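Local coordinates for protein diaminopropionate ammonia-lyase (PDB 4D9I) that catalyses the pyridoxal 5'-phosphate-dependent alpha,beta-elimination of both L- and D-2,3-diaminopropionate to pyruvate and ammonia, at residues B[116-121]-B[166-171]. Numbering follows the deposited sequence.
Sequences ATTTDG and MNYDDT. With TRS (2-amino-2-hydroxymethyl-propane-1,3-diol), chain D.
The methyl CG2 of T118 sits over one face of the Y168 ring, 4.0 Å above the plane and offset toward the rim. Two backbone atoms, T119 C and D120 N, lie at the edge, near the ring plane. D120 N is 4.2 Å from Y168 CE2. A water also lies in the ring plane, where it accepts a short hydrogen bond of 2.5 Å from Y168 OH. The same water donates to T118 O, so it ties the phenol to the end of strand 114-118. With chi1 at -174°, the Y168 ring extends away from its own backbone N, which carries it from the start of helix 168-182 toward the loop after the strand. Deeper in, the methyls of T118 and T171 pack together, CG2 to CG2 at 3.7 Å. T118 OG1 makes at most a weak hydrogen bond to T171 O; its stronger partner is T175 OG1, one turn further along the helix. T171 OG1 and T171 N both bond to N167 O, from opposite faces of its plane, which fastens the first turn of the helix. With an alanine at Y168, the T118 methyl would probably lose its aromatic cover and the bridging water its phenol donor. Beyond the ring lies the active site. D120, the inferred proton acceptor for the L-isomer, takes a hydrogen bond from O2 of a bound Tris molecule at OD1 (2.5 Å), and the backbone N of G288 is also hydrogen-bonded to D120 OD1. Tris O1 reaches Y168 OH only weakly. In this fold type II enzyme, the contact joins a strand of the four-stranded parallel sheet to a helix packed on it. Its chemistry changes from methyl packing inside to hydroxyls, a carboxylate and water at the Tris molecule, consistent with a polar pocket beside D120.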
loop_
_atom_site.group_PDB
_atom_site.type_symbol
_atom_site.label_atom_id
_atom_site.label_comp_id
_atom_site.label_asym_id
_atom_site.label_seq_id
_atom_site.Cartn_x
_atom_site.Cartn_y
_atom_site.Cartn_z
ATOM N N ALA B 116 14.357 23.502 26.284
ATOM C CA ALA B 116 15.281 22.370 26.155
ATOM C C ALA B 116 14.540 21.042 26.271
ATOM O O ALA B 116 13.712 20.850 27.169
ATOM C CB ALA B 116 16.394 22.468 27.183
ATOM N N THR B 117 14.838 20.126 25.350
ATOM C CA THR B 117 14.023 18.943 25.200
ATOM C C THR B 117 14.814 17.760 24.664
ATOM O O THR B 117 15.657 17.930 23.794
ATOM C CB THR B 117 12.857 19.269 24.238
ATOM O OG1 THR B 117 12.009 20.249 24.861
ATOM C CG2 THR B 117 12.044 18.041 23.897
ATOM N N THR B 118 14.534 16.575 25.206
ATOM C CA THR B 118 14.948 15.295 24.618
ATOM C C THR B 118 13.777 14.638 23.879
ATOM O O THR B 118 12.639 14.675 24.343
ATOM C CB THR B 118 15.521 14.315 25.669
ATOM O OG1 THR B 118 16.817 14.761 26.084
ATOM C CG2 THR B 118 15.674 12.919 25.072
ATOM N N THR B 119 14.075 14.035 22.729
ATOM C CA THR B 119 13.067 13.432 21.885
ATOM C C THR B 119 13.642 12.341 20.989
ATOM O O THR B 119 14.833 12.344 20.653
ATOM C CB THR B 119 12.404 14.472 20.965
ATOM O OG1 THR B 119 11.223 13.898 20.368
ATOM C CG2 THR B 119 13.390 14.932 19.868
ATOM N N ASP B 120 12.786 11.413 20.586
ATOM C CA ASP B 120 13.217 10.434 19.592
ATOM C C ASP B 120 12.582 10.788 18.248
ATOM O O ASP B 120 12.683 10.033 17.284
ATOM C CB ASP B 120 12.887 9.009 20.046
ATOM C CG ASP B 120 11.399 8.790 20.230
ATOM O OD1 ASP B 120 11.009 7.677 20.655
ATOM O OD2 ASP B 120 10.620 9.732 19.948
ATOM N N GLY B 121 11.928 11.948 18.187
ATOM C CA GLY B 121 11.287 12.364 16.954
ATOM C C GLY B 121 10.256 13.463 17.045
ATOM O O GLY B 121 10.587 14.636 16.861
ATOM N N MET B 166 24.110 8.372 24.155
ATOM C CA MET B 166 23.369 7.678 25.194
ATOM C C MET B 166 22.010 7.210 24.692
ATOM O O MET B 166 21.597 7.553 23.584
ATOM C CB MET B 166 23.221 8.594 26.407
ATOM C CG MET B 166 24.529 8.858 27.148
ATOM S SD MET B 166 24.769 10.601 27.573
ATOM C CE MET B 166 25.700 11.186 26.156
ATOM N N ASN B 167 21.330 6.404 25.503
ATOM C CA ASN B 167 19.980 5.967 25.184
ATOM C C ASN B 167 18.974 7.058 25.544
ATOM O O ASN B 167 19.373 8.152 25.945
ATOM C CB ASN B 167 19.645 4.615 25.843
ATOM C CG ASN B 167 19.515 4.691 27.359
ATOM O OD1 ASN B 167 19.469 3.658 28.031
ATOM N ND2 ASN B 167 19.457 5.897 27.904
ATOM N N TYR B 168 17.684 6.765 25.406
ATOM C CA TYR B 168 16.657 7.764 25.683
ATOM C C TYR B 168 16.728 8.260 27.124
ATOM O O TYR B 168 16.857 9.465 27.359
ATOM C CB TYR B 168 15.250 7.240 25.351
ATOM C CG TYR B 168 14.189 8.304 25.494
ATOM C CD1 TYR B 168 13.604 8.569 26.738
ATOM C CD2 TYR B 168 13.792 9.071 24.402
ATOM C CE1 TYR B 168 12.645 9.555 26.885
ATOM C CE2 TYR B 168 12.831 10.065 24.538
ATOM C CZ TYR B 168 12.264 10.302 25.783
ATOM O OH TYR B 168 11.310 11.274 25.936
ATOM N N ASP B 169 16.666 7.326 28.075
ATOM C CA ASP B 169 16.614 7.651 29.501
ATOM C C ASP B 169 17.792 8.518 29.963
ATOM O O ASP B 169 17.596 9.493 30.695
ATOM C CB ASP B 169 16.528 6.372 30.338
ATOM N N ASP B 170 19.002 8.159 29.529
ATOM C CA ASP B 170 20.226 8.895 29.873
ATOM C C ASP B 170 20.271 10.280 29.230
ATOM O O ASP B 170 20.641 11.255 29.880
ATOM C CB ASP B 170 21.478 8.112 29.448
ATOM C CG ASP B 170 21.617 6.773 30.158
ATOM O OD1 ASP B 170 21.345 6.699 31.373
ATOM O OD2 ASP B 170 22.019 5.792 29.494
ATOM N N THR B 171 19.904 10.351 27.953
ATOM C CA THR B 171 19.897 11.600 27.191
ATOM C C THR B 171 18.978 12.655 27.824
ATOM O O THR B 171 19.299 13.845 27.811
ATOM C CB THR B 171 19.497 11.348 25.722
ATOM O OG1 THR B 171 20.467 10.486 25.113
ATOM C CG2 THR B 171 19.408 12.647 24.925
HETATM C C TRS D . 7.823 9.116 23.977
HETATM C C1 TRS D . 7.821 9.886 25.301
HETATM C C2 TRS D . 9.225 8.881 23.420
HETATM C C3 TRS D . 6.978 9.927 23.021
HETATM N N TRS D . 7.197 7.780 24.158
HETATM O O1 TRS D . 8.617 9.183 26.253
HETATM O O2 TRS D . 9.180 7.862 22.400
HETATM O O3 TRS D . 7.560 11.226 22.874
HETATM O O HOH W 1 10.021 12.706 24.416
#